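N-terminal acetyltransferase-like protein (Chaetomium thermophilum, PDB 5NNP) probably serves as the helical-repeat auxiliary subunit of the N-terminal acetyltransferase A complex, supporting acetyl transfer to the N-termini of proteins. Local coordinates at residues Q144-W149 / T171-L176; A151-Y156 / E163-I168; H187-L192 / Q536-V541; Y193-I198 / Q209-D214. One frame throughout, in Å; residues are numbered along the deposited sequence.

Overall arrangement
Interactions 1 and 2 join the same two helices, 146-159 and 162-175, at different levels: 144-149/171-176 lies at the surface and relies on aromatic rings and an arginine stem, whereas 151-156/163-168, about 12 Å away between centres, is buried and largely aliphatic. Interactions 3 and 4 share helix 185-200 and are buried too, yet polar, each organised round a bound water. Interaction 3 links residues more than 340 positions apart through a salt bridge, while interaction 4 joins sequential helices through an asparagine-histidine hydrogen bond. The contacts also touch one another: Arg146 of interaction 1 reaches His187, and Ile154 of interaction 2 packs on Ile537.

Interaction 1: Q144-W149 / T171-L176; sequences QIRQNW and TYEKSL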
loop_
_atom_site.group_PDB
_atom_site.type_symbol
_atom_site.label_atom_id
_atom_site.label_comp_id
_atom_site.label_asym_id
_atom_site.label_seq_id
_atom_site.Cartn_x
_atom_site.Cartn_y
_atom_site.Cartn_z
ATOM N N GLN A 144 24.658 -22.379 -13.326
ATOM C CA GLN A 144 24.769 -21.833 -14.663
ATOM C C GLN A 144 23.664 -20.806 -14.879
ATOM O O GLN A 144 23.705 -20.052 -15.844
ATOM C CB GLN A 144 24.716 -22.940 -15.719
ATOM C CG GLN A 144 23.360 -23.638 -15.848
ATOM C CD GLN A 144 23.026 -24.561 -14.675
ATOM O OE1 GLN A 144 23.801 -24.694 -13.724
ATOM N NE2 GLN A 144 21.862 -25.204 -14.746
ATOM N N ILE A 145 22.700 -20.756 -13.961
ATOM C CA ILE A 145 21.555 -19.858 -14.088
ATOM C C ILE A 145 21.674 -18.593 -13.225
ATOM O O ILE A 145 21.765 -18.691 -12.005
ATOM C CB ILE A 145 20.248 -20.602 -13.719
ATOM C CG1 ILE A 145 20.123 -21.873 -14.565
ATOM C CG2 ILE A 145 19.040 -19.700 -13.923
ATOM C CD1 ILE A 145 18.818 -22.614 -14.397
ATOM N N ARG A 146 21.641 -17.412 -13.850
ATOM C CA ARG A 146 21.939 -16.174 -13.125
ATOM C C ARG A 146 20.978 -15.901 -11.969
ATOM O O ARG A 146 21.403 -15.390 -10.942
ATOM C CB ARG A 146 21.958 -14.958 -14.060
ATOM C CG ARG A 146 22.298 -13.656 -13.336
ATOM C CD ARG A 146 22.667 -12.483 -14.253
ATOM N NE ARG A 146 23.338 -11.403 -13.513
ATOM C CZ ARG A 146 23.940 -10.357 -14.077
ATOM N NH1 ARG A 146 24.531 -9.447 -13.316
ATOM N NH2 ARG A 146 23.963 -10.212 -15.398
ATOM N N GLN A 147 19.704 -16.251 -12.121
ATOM C CA GLN A 147 18.706 -16.040 -11.057
ATOM C C GLN A 147 19.160 -16.539 -9.713
ATOM O O GLN A 147 18.911 -15.914 -8.690
ATOM C CB GLN A 147 17.400 -16.753 -11.356
ATOM C CG GLN A 147 16.640 -16.284 -12.540
ATOM C CD GLN A 147 15.431 -17.158 -12.768
ATOM O OE1 GLN A 147 14.968 -17.840 -11.851
ATOM N NE2 GLN A 147 14.926 -17.164 -13.998
ATOM N N ASN A 148 19.790 -17.701 -9.709
ATOM C CA ASN A 148 20.213 -18.305 -8.456
ATOM C C ASN A 148 21.329 -17.540 -7.772
ATOM O O ASN A 148 21.457 -17.648 -6.564
ATOM C CB ASN A 148 20.641 -19.751 -8.678
ATOM C CG ASN A 148 19.495 -20.615 -9.148
ATOM O OD1 ASN A 148 18.353 -20.395 -8.759
ATOM N ND2 ASN A 148 19.792 -21.599 -9.993
ATOM N N TRP A 149 22.128 -16.769 -8.519
ATOM C CA TRP A 149 23.167 -15.938 -7.885
ATOM C C TRP A 149 22.517 -14.731 -7.232
ATOM O O TRP A 149 22.769 -14.422 -6.056
ATOM C CB TRP A 149 24.230 -15.482 -8.879
ATOM C CG TRP A 149 25.074 -16.605 -9.370
ATOM C CD1 TRP A 149 24.785 -17.449 -10.400
ATOM C CD2 TRP A 149 26.360 -17.014 -8.866
ATOM N NE1 TRP A 149 25.789 -18.359 -10.559
ATOM C CE2 TRP A 149 26.770 -18.121 -9.631
ATOM C CE3 TRP A 149 27.198 -16.560 -7.830
ATOM C CZ2 TRP A 149 27.980 -18.788 -9.400
ATOM C CZ3 TRP A 149 28.395 -17.221 -7.598
ATOM C CH2 TRP A 149 28.774 -18.324 -8.382
ATOM N N THR A 171 30.809 -11.568 -7.829
ATOM C CA THR A 171 31.397 -12.842 -8.243
ATOM C C THR A 171 30.778 -13.283 -9.561
ATOM O O THR A 171 31.493 -13.713 -10.470
ATOM C CB THR A 171 31.221 -13.939 -7.173
ATOM O OG1 THR A 171 32.009 -13.599 -6.028
ATOM C CG2 THR A 171 31.692 -15.291 -7.692
ATOM N N TYR A 172 29.459 -13.135 -9.677
ATOM C CA TYR A 172 28.788 -13.460 -10.928
ATOM C C TYR A 172 29.337 -12.635 -12.088
ATOM O O TYR A 172 29.750 -13.193 -13.108
ATOM C CB TYR A 172 27.271 -13.262 -10.848
ATOM C CG TYR A 172 26.656 -13.691 -12.146
ATOM C CD1 TYR A 172 26.397 -15.024 -12.387
ATOM C CD2 TYR A 172 26.429 -12.784 -13.171
ATOM C CE1 TYR A 172 25.890 -15.445 -13.589
ATOM C CE2 TYR A 172 25.919 -13.197 -14.382
ATOM C CZ TYR A 172 25.651 -14.532 -14.583
ATOM O OH TYR A 172 25.144 -14.979 -15.779
ATOM N N GLU A 173 29.346 -11.315 -11.924
ATOM C CA GLU A 173 29.842 -10.416 -12.962
ATOM C C GLU A 173 31.242 -10.782 -13.420
ATOM O O GLU A 173 31.603 -10.605 -14.579
ATOM C CB GLU A 173 29.855 -8.973 -12.474
ATOM C CG GLU A 173 28.497 -8.360 -12.196
ATOM C CD GLU A 173 28.621 -6.910 -11.780
ATOM O OE1 GLU A 173 27.865 -6.461 -10.895
ATOM O OE2 GLU A 173 29.492 -6.214 -12.338
ATOM N N LYS A 174 32.041 -11.293 -12.497
ATOM C CA LYS A 174 33.416 -11.629 -12.816
ATOM C C LYS A 174 33.501 -12.932 -13.606
ATOM O O LYS A 174 34.538 -13.217 -14.212
ATOM C CB LYS A 174 34.259 -11.714 -11.535
ATOM C CG LYS A 174 34.753 -10.361 -11.013
ATOM C CD LYS A 174 35.740 -10.548 -9.860
ATOM C CE LYS A 174 36.122 -9.220 -9.205
ATOM N NZ LYS A 174 37.044 -9.484 -8.053
ATOM N N SER A 175 32.424 -13.726 -13.614
ATOM C CA SER A 175 32.456 -14.943 -14.432
ATOM C C SER A 175 32.158 -14.654 -15.905
ATOM O O SER A 175 32.507 -15.447 -16.782
ATOM C CB SER A 175 31.488 -15.995 -13.905
ATOM O OG SER A 175 30.178 -15.477 -13.795
ATOM N N LEU A 176 31.534 -13.516 -16.178
ATOM C CA LEU A 176 31.187 -13.161 -17.551
ATOM C C LEU A 176 32.416 -13.014 -18.423
ATOM O O LEU A 176 33.276 -12.183 -18.148
ATOM C CB LEU A 176 30.380 -11.868 -17.598
ATOM C CG LEU A 176 29.029 -12.011 -16.920
ATOM C CD1 LEU A 176 28.241 -10.722 -17.031
ATOM C CD2 LEU A 176 28.316 -13.185 -17.567
#
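With CG anti to the backbone N in Tyr172 (chi1 -177°) and likewise in Arg146, whose chain then runs extended to NE, the phenol ring and the arginine stem cross at about a right angle. Arg146 CG sits over one face of the ring, 3.9 Å from its centroid, a CH-pi contact. Further out, Tyr172 CE2 lies over a face of the guanidinium, 3.3 Å from Arg146 NE, and the two planes are turned only 28° apart. An arginine suits this place because its methylene stem can pack on the ring while its head goes on to a polar partner: NH2 is hydrogen-bonded to His187 of helix 185-200.

Trp149 meets the same tyrosine. Tyr172 CD1 stands over the five-membered ring, 3.5 Å from Trp149 CD1, with the planes inclined at 56°, an oblique pairing. The far end of the indole is met by a methyl group, Thr171 CG2 lying 3.8 Å from Trp149 CZ3, and the NE1 hydrogen bond to Pro143 O fixes the indole's rotation. With a serine in place of Tyr172, the arginine stem and the indole would probably both lose their packing partner, and a gap would open between them. The first turn of helix 146-159 thus meets the last turn of helix 162-175, as at the open end of an antiparallel helical hairpin like those of tetratricopeptide-type superhelices.

Interaction 2: A151-Y156 / E163-I168; sequences ALAIAY and EKAEHI
Ile168 N donates to Lys164 O at 3.0 Å, and this helical bond sets the two residues one turn apart, where both can reach Tyr156. In the tyrosine CG is anti to the carbonyl carbon (chi1 -85°), which lays the ring along the flank of the seam, pointing the same way as Lys164. The lysine runs beside it, its CG over one face and 3.7 Å from the ring centroid, a CH-pi contact that uses the aliphatic part of the chain. Ile168 approaches differently: its CG1 lies at the ring edge, 3.8 Å from Tyr156 CE2.

These residues line the seam of an antiparallel helical hairpin, as in tetratricopeptide-type repeats, the segment axes 7.8 Å apart and at 170°. Such closeness needs small residues, and Ala153 and Ala165 supply them, with their CA atoms 4.2 Å apart. Beyond the alanines, the branched chains of Leu152 and Ile168 cross at about a right angle, CD2 of the leucine 3.8 Å from CD1 of the isoleucine. Leu152 and Tyr156 also touch the preceding helix 128-141, through Leu139 and Val132.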
loop_
_atom_site.group_PDB
_atom_site.type_symbol
_atom_site.label_atom_id
_atom_site.label_comp_id
_atom_site.label_asym_id
_atom_site.label_seq_id
_atom_site.Cartn_x
_atom_site.Cartn_y
_atom_site.Cartn_z
ATOM N N ALA A 151 19.389 -14.354 -6.325
ATOM C CA ALA A 151 18.604 -14.825 -5.190
ATOM C C ALA A 151 19.437 -14.978 -3.915
ATOM O O ALA A 151 19.000 -14.560 -2.846
ATOM C CB ALA A 151 17.932 -16.146 -5.534
ATOM N N LEU A 152 20.633 -15.570 -4.029
ATOM C CA LEU A 152 21.504 -15.720 -2.866
ATOM C C LEU A 152 21.994 -14.354 -2.398
ATOM O O LEU A 152 22.107 -14.126 -1.199
ATOM C CB LEU A 152 22.702 -16.640 -3.146
ATOM C CG LEU A 152 23.738 -16.694 -1.992
ATOM C CD1 LEU A 152 23.150 -17.249 -0.674
ATOM C CD2 LEU A 152 25.019 -17.422 -2.364
ATOM N N ALA A 153 22.265 -13.442 -3.329
ATOM C CA ALA A 153 22.573 -12.061 -2.960
ATOM C C ALA A 153 21.400 -11.383 -2.215
ATOM O O ALA A 153 21.603 -10.706 -1.200
ATOM C CB ALA A 153 22.944 -11.269 -4.179
ATOM N N ILE A 154 20.175 -11.593 -2.703
ATOM C CA ILE A 154 18.994 -11.044 -2.040
ATOM C C ILE A 154 18.835 -11.591 -0.611
ATOM O O ILE A 154 18.562 -10.827 0.323
ATOM C CB ILE A 154 17.712 -11.332 -2.847
ATOM C CG1 ILE A 154 17.693 -10.500 -4.130
ATOM C CG2 ILE A 154 16.480 -11.040 -2.029
ATOM C CD1 ILE A 154 16.906 -11.131 -5.242
ATOM N N ALA A 155 19.025 -12.899 -0.436
ATOM C CA ALA A 155 18.888 -13.515 0.883
ATOM C C ALA A 155 19.882 -12.917 1.863
ATOM O O ALA A 155 19.537 -12.620 3.017
ATOM C CB ALA A 155 19.078 -15.001 0.802
ATOM N N TYR A 156 21.121 -12.747 1.404
ATOM C CA TYR A 156 22.150 -12.130 2.236
ATOM C C TYR A 156 21.775 -10.691 2.584
ATOM O O TYR A 156 21.877 -10.269 3.734
ATOM C CB TYR A 156 23.500 -12.142 1.524
ATOM C CG TYR A 156 24.299 -13.407 1.686
ATOM C CD1 TYR A 156 24.421 -14.028 2.920
ATOM C CD2 TYR A 156 24.960 -13.966 0.604
ATOM C CE1 TYR A 156 25.184 -15.191 3.061
ATOM C CE2 TYR A 156 25.698 -15.109 0.731
ATOM C CZ TYR A 156 25.813 -15.721 1.950
ATOM O OH TYR A 156 26.559 -16.868 2.030
ATOM N N GLU A 163 27.809 -6.879 2.854
ATOM C CA GLU A 163 29.103 -7.249 2.292
ATOM C C GLU A 163 29.051 -8.566 1.508
ATOM O O GLU A 163 29.610 -8.657 0.408
ATOM C CB GLU A 163 30.173 -7.351 3.388
ATOM C CG GLU A 163 31.598 -7.482 2.850
ATOM C CD GLU A 163 32.655 -7.464 3.949
ATOM O OE1 GLU A 163 32.280 -7.345 5.134
ATOM O OE2 GLU A 163 33.858 -7.566 3.632
ATOM N N LYS A 164 28.389 -9.583 2.053
ATOM C CA LYS A 164 28.331 -10.854 1.341
ATOM C C LYS A 164 27.401 -10.760 0.121
ATOM O O LYS A 164 27.646 -11.385 -0.905
ATOM C CB LYS A 164 27.893 -11.989 2.272
ATOM C CG LYS A 164 28.585 -13.322 1.986
ATOM C CD LYS A 164 30.081 -13.231 2.255
ATOM C CE LYS A 164 30.784 -14.574 2.084
ATOM N NZ LYS A 164 30.562 -15.128 0.724
ATOM N N ALA A 165 26.339 -9.972 0.218
ATOM C CA ALA A 165 25.453 -9.838 -0.926
ATOM C C ALA A 165 26.176 -9.154 -2.090
ATOM O O ALA A 165 25.995 -9.521 -3.256
ATOM C CB ALA A 165 24.195 -9.068 -0.547
ATOM N N GLU A 166 26.987 -8.153 -1.781
ATOM C CA GLU A 166 27.743 -7.497 -2.829
ATOM C C GLU A 166 28.761 -8.466 -3.452
ATOM O O GLU A 166 28.951 -8.506 -4.667
ATOM C CB GLU A 166 28.448 -6.258 -2.301
ATOM C CG GLU A 166 29.075 -5.471 -3.425
ATOM C CD GLU A 166 29.962 -4.358 -2.960
ATOM O OE1 GLU A 166 29.805 -3.901 -1.799
ATOM O OE2 GLU A 166 30.819 -3.943 -3.769
ATOM N N HIS A 167 29.388 -9.263 -2.601
ATOM C CA HIS A 167 30.349 -10.270 -3.026
ATOM C C HIS A 167 29.747 -11.280 -4.016
ATOM O O HIS A 167 30.371 -11.631 -5.015
ATOM C CB HIS A 167 30.896 -10.987 -1.788
ATOM C CG HIS A 167 31.869 -12.081 -2.097
ATOM N ND1 HIS A 167 31.598 -13.406 -1.834
ATOM C CD2 HIS A 167 33.111 -12.049 -2.631
ATOM C CE1 HIS A 167 32.632 -14.144 -2.195
ATOM N NE2 HIS A 167 33.561 -13.346 -2.682
ATOM N N ILE A 168 28.530 -11.744 -3.732
ATOM C CA ILE A 168 27.873 -12.729 -4.583
ATOM C C ILE A 168 27.561 -12.103 -5.934
ATOM O O ILE A 168 27.770 -12.737 -6.972
ATOM C CB ILE A 168 26.589 -13.278 -3.934
ATOM C CG1 ILE A 168 26.934 -14.116 -2.696
ATOM C CG2 ILE A 168 25.800 -14.118 -4.911
ATOM C CD1 ILE A 168 28.060 -15.163 -2.947
#

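Interaction 3: H187-L192 / Q536-V541; sequences HSEALL and QIRAYV
Glu189 and Leu192 of helix 185-200 meet the N-terminal end of helix 537-547, a long-range closure within the superhelix of the acetyltransferase A auxiliary-subunit family; the segment axes lie at 52°. Arg538 NH2 gives Glu189 OE1 a hydrogen bond of 3.1 Å (162°), part of a salt bridge, in the guanidinium plane and on the syn lone pair. A second bond, to OE2, is weak. Water 1 is gripped four times: it donates to Glu189 O and, at 2.6 Å, to Glu189 OE1, and accepts from Arg538 N and NE.

Leu192 CD1 lies over a face of the guanidinium, 3.4 Å from Arg538 NH2. Arginine suits the site because NH2 also bridges to Asp220; a methionine here would probably leave both carboxylates without their countercharge and the water without its NE donor. Gln536, at the N-cap position, turns OE1 to a hydrogen bond with a polar side chain of another protein's chain. Around the contact, Leu192 packs on Ala223 and Val224 of helix 221-234, and Ile537 on Thr150 and Ile154 of helix 146-159.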
loop_
_atom_site.group_PDB
_atom_site.type_symbol
_atom_site.label_atom_id
_atom_site.label_comp_id
_atom_site.label_asym_id
_atom_site.label_seq_id
_atom_site.Cartn_x
_atom_site.Cartn_y
_atom_site.Cartn_z
ATOM N N HIS A 187 20.752 -7.813 -16.701
ATOM C CA HIS A 187 22.067 -7.310 -16.331
ATOM C C HIS A 187 21.990 -5.859 -15.865
ATOM O O HIS A 187 22.611 -5.498 -14.870
ATOM C CB HIS A 187 23.046 -7.451 -17.491
ATOM C CG HIS A 187 24.438 -7.031 -17.155
ATOM N ND1 HIS A 187 25.226 -7.723 -16.259
ATOM C CD2 HIS A 187 25.182 -5.985 -17.582
ATOM C CE1 HIS A 187 26.395 -7.119 -16.151
ATOM N NE2 HIS A 187 26.395 -6.061 -16.944
ATOM N N SER A 188 21.210 -5.040 -16.565
ATOM C CA SER A 188 21.016 -3.636 -16.180
ATOM C C SER A 188 20.458 -3.481 -14.762
ATOM O O SER A 188 20.990 -2.721 -13.948
ATOM C CB SER A 188 20.088 -2.942 -17.170
ATOM O OG SER A 188 19.757 -1.642 -16.719
ATOM N N GLU A 189 19.382 -4.206 -14.482
ATOM C CA GLU A 189 18.789 -4.249 -13.155
ATOM C C GLU A 189 19.738 -4.794 -12.097
ATOM O O GLU A 189 19.732 -4.322 -10.959
ATOM C CB GLU A 189 17.508 -5.085 -13.186
ATOM C CG GLU A 189 16.346 -4.349 -13.838
ATOM C CD GLU A 189 16.016 -3.039 -13.133
ATOM O OE1 GLU A 189 15.815 -3.056 -11.900
ATOM O OE2 GLU A 189 15.967 -1.992 -13.812
ATOM N N ALA A 190 20.560 -5.777 -12.476
ATOM C CA ALA A 190 21.518 -6.348 -11.544
ATOM C C ALA A 190 22.586 -5.331 -11.158
ATOM O O ALA A 190 23.032 -5.313 -10.016
ATOM C CB ALA A 190 22.160 -7.592 -12.121
ATOM N N LEU A 191 22.999 -4.492 -12.109
ATOM C CA LEU A 191 23.964 -3.432 -11.821
ATOM C C LEU A 191 23.381 -2.399 -10.846
ATOM O O LEU A 191 24.043 -1.996 -9.887
ATOM C CB LEU A 191 24.408 -2.751 -13.106
ATOM C CG LEU A 191 25.311 -3.567 -14.038
ATOM C CD1 LEU A 191 25.330 -2.963 -15.423
ATOM C CD2 LEU A 191 26.732 -3.684 -13.491
ATOM N N LEU A 192 22.133 -1.990 -11.060
ATOM C CA LEU A 192 21.561 -0.990 -10.180
ATOM C C LEU A 192 21.342 -1.549 -8.771
ATOM O O LEU A 192 21.564 -0.859 -7.773
ATOM C CB LEU A 192 20.256 -0.461 -10.758
ATOM C CG LEU A 192 20.349 0.355 -12.054
ATOM C CD1 LEU A 192 18.947 0.741 -12.534
ATOM C CD2 LEU A 192 21.225 1.607 -11.901
ATOM N N GLN A 536 13.707 -7.695 -11.877
ATOM C CA GLN A 536 13.469 -6.367 -11.328
ATOM C C GLN A 536 13.638 -6.348 -9.813
ATOM O O GLN A 536 12.669 -6.277 -9.068
ATOM C CB GLN A 536 12.070 -5.898 -11.699
ATOM C CG GLN A 536 11.834 -5.798 -13.196
ATOM C CD GLN A 536 12.344 -4.493 -13.815
ATOM O OE1 GLN A 536 13.009 -3.682 -13.166
ATOM N NE2 GLN A 536 12.006 -4.284 -15.079
ATOM N N ILE A 537 14.886 -6.373 -9.372
ATOM C CA ILE A 537 15.208 -6.731 -8.013
ATOM C C ILE A 537 14.959 -5.648 -6.967
ATOM O O ILE A 537 14.494 -5.947 -5.875
ATOM C CB ILE A 537 16.677 -7.177 -7.929
ATOM C CG1 ILE A 537 16.963 -8.169 -9.066
ATOM C CG2 ILE A 537 16.955 -7.779 -6.575
ATOM C CD1 ILE A 537 16.081 -9.396 -9.039
ATOM N N ARG A 538 15.303 -4.407 -7.275
ATOM C CA ARG A 538 15.029 -3.317 -6.348
ATOM C C ARG A 538 13.525 -3.223 -5.996
ATOM O O ARG A 538 13.174 -2.989 -4.838
ATOM C CB ARG A 538 15.547 -1.995 -6.923
ATOM C CG ARG A 538 17.069 -1.906 -6.974
ATOM C CD ARG A 538 17.529 -0.754 -7.849
ATOM N NE ARG A 538 16.997 -0.885 -9.199
ATOM C CZ ARG A 538 16.433 0.104 -9.876
ATOM N NH1 ARG A 538 16.354 1.303 -9.332
ATOM N NH2 ARG A 538 15.965 -0.101 -11.103
ATOM N N ALA A 539 12.640 -3.448 -6.966
ATOM C CA ALA A 539 11.214 -3.376 -6.673
ATOM C C ALA A 539 10.840 -4.481 -5.706
ATOM O O ALA A 539 10.072 -4.255 -4.760
ATOM C CB ALA A 539 10.358 -3.458 -7.954
ATOM N N TYR A 540 11.385 -5.672 -5.943
ATOM C CA TYR A 540 11.132 -6.791 -5.048
ATOM C C TYR A 540 11.519 -6.446 -3.596
ATOM O O TYR A 540 10.742 -6.690 -2.663
ATOM C CB TYR A 540 11.883 -8.045 -5.499
ATOM C CG TYR A 540 11.790 -9.158 -4.484
ATOM C CD1 TYR A 540 10.679 -9.986 -4.436
ATOM C CD2 TYR A 540 12.803 -9.363 -3.551
ATOM C CE1 TYR A 540 10.587 -10.995 -3.504
ATOM C CE2 TYR A 540 12.718 -10.361 -2.614
ATOM C CZ TYR A 540 11.606 -11.181 -2.586
ATOM O OH TYR A 540 11.512 -12.184 -1.637
ATOM N N VAL A 541 12.709 -5.879 -3.411
ATOM C CA VAL A 541 13.175 -5.561 -2.076
ATOM C C VAL A 541 12.341 -4.426 -1.488
ATOM O O VAL A 541 12.155 -4.375 -0.281
ATOM C CB VAL A 541 14.672 -5.178 -2.042
ATOM C CG1 VAL A 541 15.038 -4.667 -0.653
ATOM C CG2 VAL A 541 15.540 -6.364 -2.395
HETATM O O HOH W 1 17.013 -3.945 -9.752
#

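Interaction 4: Y193-I198 / Q209-D214; sequences YKNTII and QHLETD
Asn195 and His210 make the direct hydrogen bond of this contact: Asn195 ND2 donates to His210 ND1 over 3.0 Å, nearly straight at 170°. The nitrogen lies in the ring plane, and amide and imidazole are almost coplanar, 21° apart. Asn195 CG is anti to its backbone N (chi1 -170°), which carries the amide across to the ring. An asparagine suits this buried spot because its other bonds, OD1 with Tyr231 and ND2 with Ala207 O, fix the amide's rotation. The other ring nitrogen is served by solvent. Water 2 sits in the ring plane, 2.7 Å from His210 NE2; it accepts from Lys194 NZ at 3.0 Å and donates to Asp214 OD2 at 2.8 Å, so it stands between the two charged groups. Lys194 NZ is also hydrogen-bonded to Thr170. The accepting role of ND1 is consistent with a neutral imidazole.

Van der Waals packing completes the contact. Ile198 CD1 lies over one face of the ring, 4.3 Å from the His210 centroid, a CH-pi contact, and the extended stem of Lys194 brings CD within 3.8 Å of His210 NE2. Leu211 packs against the Asn195 amide, its CD1 3.9 Å from Asn195 OD1.

The segments run nearly antiparallel, their axes 10.0 Å apart. Helix 162-175 adjoins segment 193-198 through Leu169, which touches Tyr193 and Lys194, while Leu227 of helix 221-234 packs on Asn195 and Leu211.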
loop_
_atom_site.group_PDB
_atom_site.type_symbol
_atom_site.label_atom_id
_atom_site.label_comp_id
_atom_site.label_asym_id
_atom_site.label_seq_id
_atom_site.Cartn_x
_atom_site.Cartn_y
_atom_site.Cartn_z
ATOM N N TYR A 193 20.916 -2.799 -8.687
ATOM C CA TYR A 193 20.708 -3.432 -7.384
ATOM C C TYR A 193 21.997 -3.431 -6.555
ATOM O O TYR A 193 21.994 -3.002 -5.389
ATOM C CB TYR A 193 20.168 -4.856 -7.559
ATOM C CG TYR A 193 19.965 -5.617 -6.262
ATOM C CD1 TYR A 193 19.220 -5.080 -5.225
ATOM C CD2 TYR A 193 20.508 -6.889 -6.087
ATOM C CE1 TYR A 193 19.033 -5.781 -4.032
ATOM C CE2 TYR A 193 20.322 -7.600 -4.908
ATOM C CZ TYR A 193 19.587 -7.042 -3.883
ATOM O OH TYR A 193 19.413 -7.754 -2.715
ATOM N N LYS A 194 23.097 -3.880 -7.163
ATOM C CA LYS A 194 24.424 -3.811 -6.537
ATOM C C LYS A 194 24.772 -2.376 -6.138
ATOM O O LYS A 194 25.301 -2.144 -5.046
ATOM C CB LYS A 194 25.507 -4.370 -7.469
ATOM C CG LYS A 194 26.970 -4.176 -6.949
ATOM C CD LYS A 194 28.034 -4.626 -7.978
ATOM C CE LYS A 194 29.438 -4.468 -7.470
ATOM N NZ LYS A 194 30.489 -4.793 -8.504
ATOM N N ASN A 195 24.484 -1.413 -7.015
ATOM C CA ASN A 195 24.742 -0.015 -6.684
ATOM C C ASN A 195 23.988 0.409 -5.418
ATOM O O ASN A 195 24.575 1.027 -4.533
ATOM C CB ASN A 195 24.383 0.925 -7.843
ATOM C CG ASN A 195 24.886 2.363 -7.610
ATOM O OD1 ASN A 195 24.166 3.202 -7.058
ATOM N ND2 ASN A 195 26.141 2.640 -8.016
ATOM N N THR A 196 22.702 0.074 -5.315
ATOM C CA THR A 196 21.967 0.461 -4.118
ATOM C C THR A 196 22.590 -0.213 -2.896
ATOM O O THR A 196 22.599 0.355 -1.808
ATOM C CB THR A 196 20.466 0.119 -4.198
ATOM O OG1 THR A 196 20.279 -1.299 -4.280
ATOM C CG2 THR A 196 19.825 0.790 -5.390
ATOM N N ILE A 197 23.146 -1.405 -3.083
ATOM C CA ILE A 197 23.752 -2.127 -1.960
ATOM C C ILE A 197 25.012 -1.429 -1.456
ATOM O O ILE A 197 25.212 -1.297 -0.247
ATOM C CB ILE A 197 24.056 -3.595 -2.336
ATOM C CG1 ILE A 197 22.737 -4.370 -2.368
ATOM C CG2 ILE A 197 25.005 -4.231 -1.332
ATOM C CD1 ILE A 197 22.823 -5.781 -2.916
ATOM N N ILE A 198 25.844 -0.964 -2.380
ATOM C CA ILE A 198 27.010 -0.178 -2.009
ATOM C C ILE A 198 26.631 1.066 -1.197
ATOM O O ILE A 198 27.282 1.397 -0.220
ATOM C CB ILE A 198 27.805 0.258 -3.250
ATOM C CG1 ILE A 198 28.323 -0.974 -4.003
ATOM C CG2 ILE A 198 28.960 1.180 -2.847
ATOM C CD1 ILE A 198 29.090 -0.666 -5.296
ATOM N N GLN A 209 31.061 6.483 -7.929
ATOM C CA GLN A 209 32.080 5.905 -8.783
ATOM C C GLN A 209 31.533 4.709 -9.575
ATOM O O GLN A 209 31.754 4.600 -10.786
ATOM C CB GLN A 209 33.281 5.504 -7.926
ATOM C CG GLN A 209 34.288 4.581 -8.596
ATOM C CD GLN A 209 35.311 4.015 -7.607
ATOM O OE1 GLN A 209 35.605 4.627 -6.575
ATOM N NE2 GLN A 209 35.851 2.839 -7.919
ATOM N N HIS A 210 30.811 3.821 -8.895
ATOM C CA HIS A 210 30.270 2.627 -9.542
ATOM C C HIS A 210 29.124 2.994 -10.470
ATOM O O HIS A 210 28.915 2.352 -11.497
ATOM C CB HIS A 210 29.805 1.606 -8.499
ATOM C CG HIS A 210 29.088 0.426 -9.080
ATOM N ND1 HIS A 210 27.712 0.307 -9.070
ATOM C CD2 HIS A 210 29.557 -0.694 -9.679
ATOM C CE1 HIS A 210 27.365 -0.833 -9.639
ATOM N NE2 HIS A 210 28.467 -1.460 -10.016
ATOM N N LEU A 211 28.385 4.032 -10.096
ATOM C CA LEU A 211 27.279 4.510 -10.908
ATOM C C LEU A 211 27.782 4.968 -12.249
ATOM O O LEU A 211 27.333 4.484 -13.281
ATOM C CB LEU A 211 26.547 5.658 -10.234
ATOM C CG LEU A 211 25.218 5.976 -10.914
ATOM C CD1 LEU A 211 24.195 4.847 -10.642
ATOM C CD2 LEU A 211 24.677 7.343 -10.477
ATOM N N GLU A 212 28.723 5.904 -12.211
ATOM C CA GLU A 212 29.298 6.504 -13.412
ATOM C C GLU A 212 30.110 5.519 -14.258
ATOM O O GLU A 212 30.131 5.614 -15.489
ATOM C CB GLU A 212 30.175 7.692 -13.020
ATOM C CG GLU A 212 29.428 8.757 -12.244
ATOM C CD GLU A 212 28.336 9.423 -13.064
ATOM O OE1 GLU A 212 28.303 9.238 -14.297
ATOM O OE2 GLU A 212 27.510 10.139 -12.472
ATOM N N THR A 213 30.766 4.568 -13.605
ATOM C CA THR A 213 31.584 3.614 -14.327
ATOM C C THR A 213 30.810 2.432 -14.925
ATOM O O THR A 213 31.006 2.091 -16.087
ATOM C CB THR A 213 32.687 3.062 -13.428
ATOM O OG1 THR A 213 33.515 4.142 -12.992
ATOM C CG2 THR A 213 33.545 2.079 -14.192
ATOM N N ASP A 214 29.936 1.802 -14.153
ATOM C CA ASP A 214 29.318 0.565 -14.618
ATOM C C ASP A 214 27.855 0.732 -14.978
ATOM O O ASP A 214 27.301 -0.086 -15.713
ATOM C CB ASP A 214 29.449 -0.533 -13.554
ATOM C CG ASP A 214 30.878 -1.062 -13.412
ATOM O OD1 ASP A 214 31.806 -0.525 -14.063
ATOM O OD2 ASP A 214 31.072 -2.016 -12.623
HETATM O O HOH W 2 29.469 -3.732 -11.103
#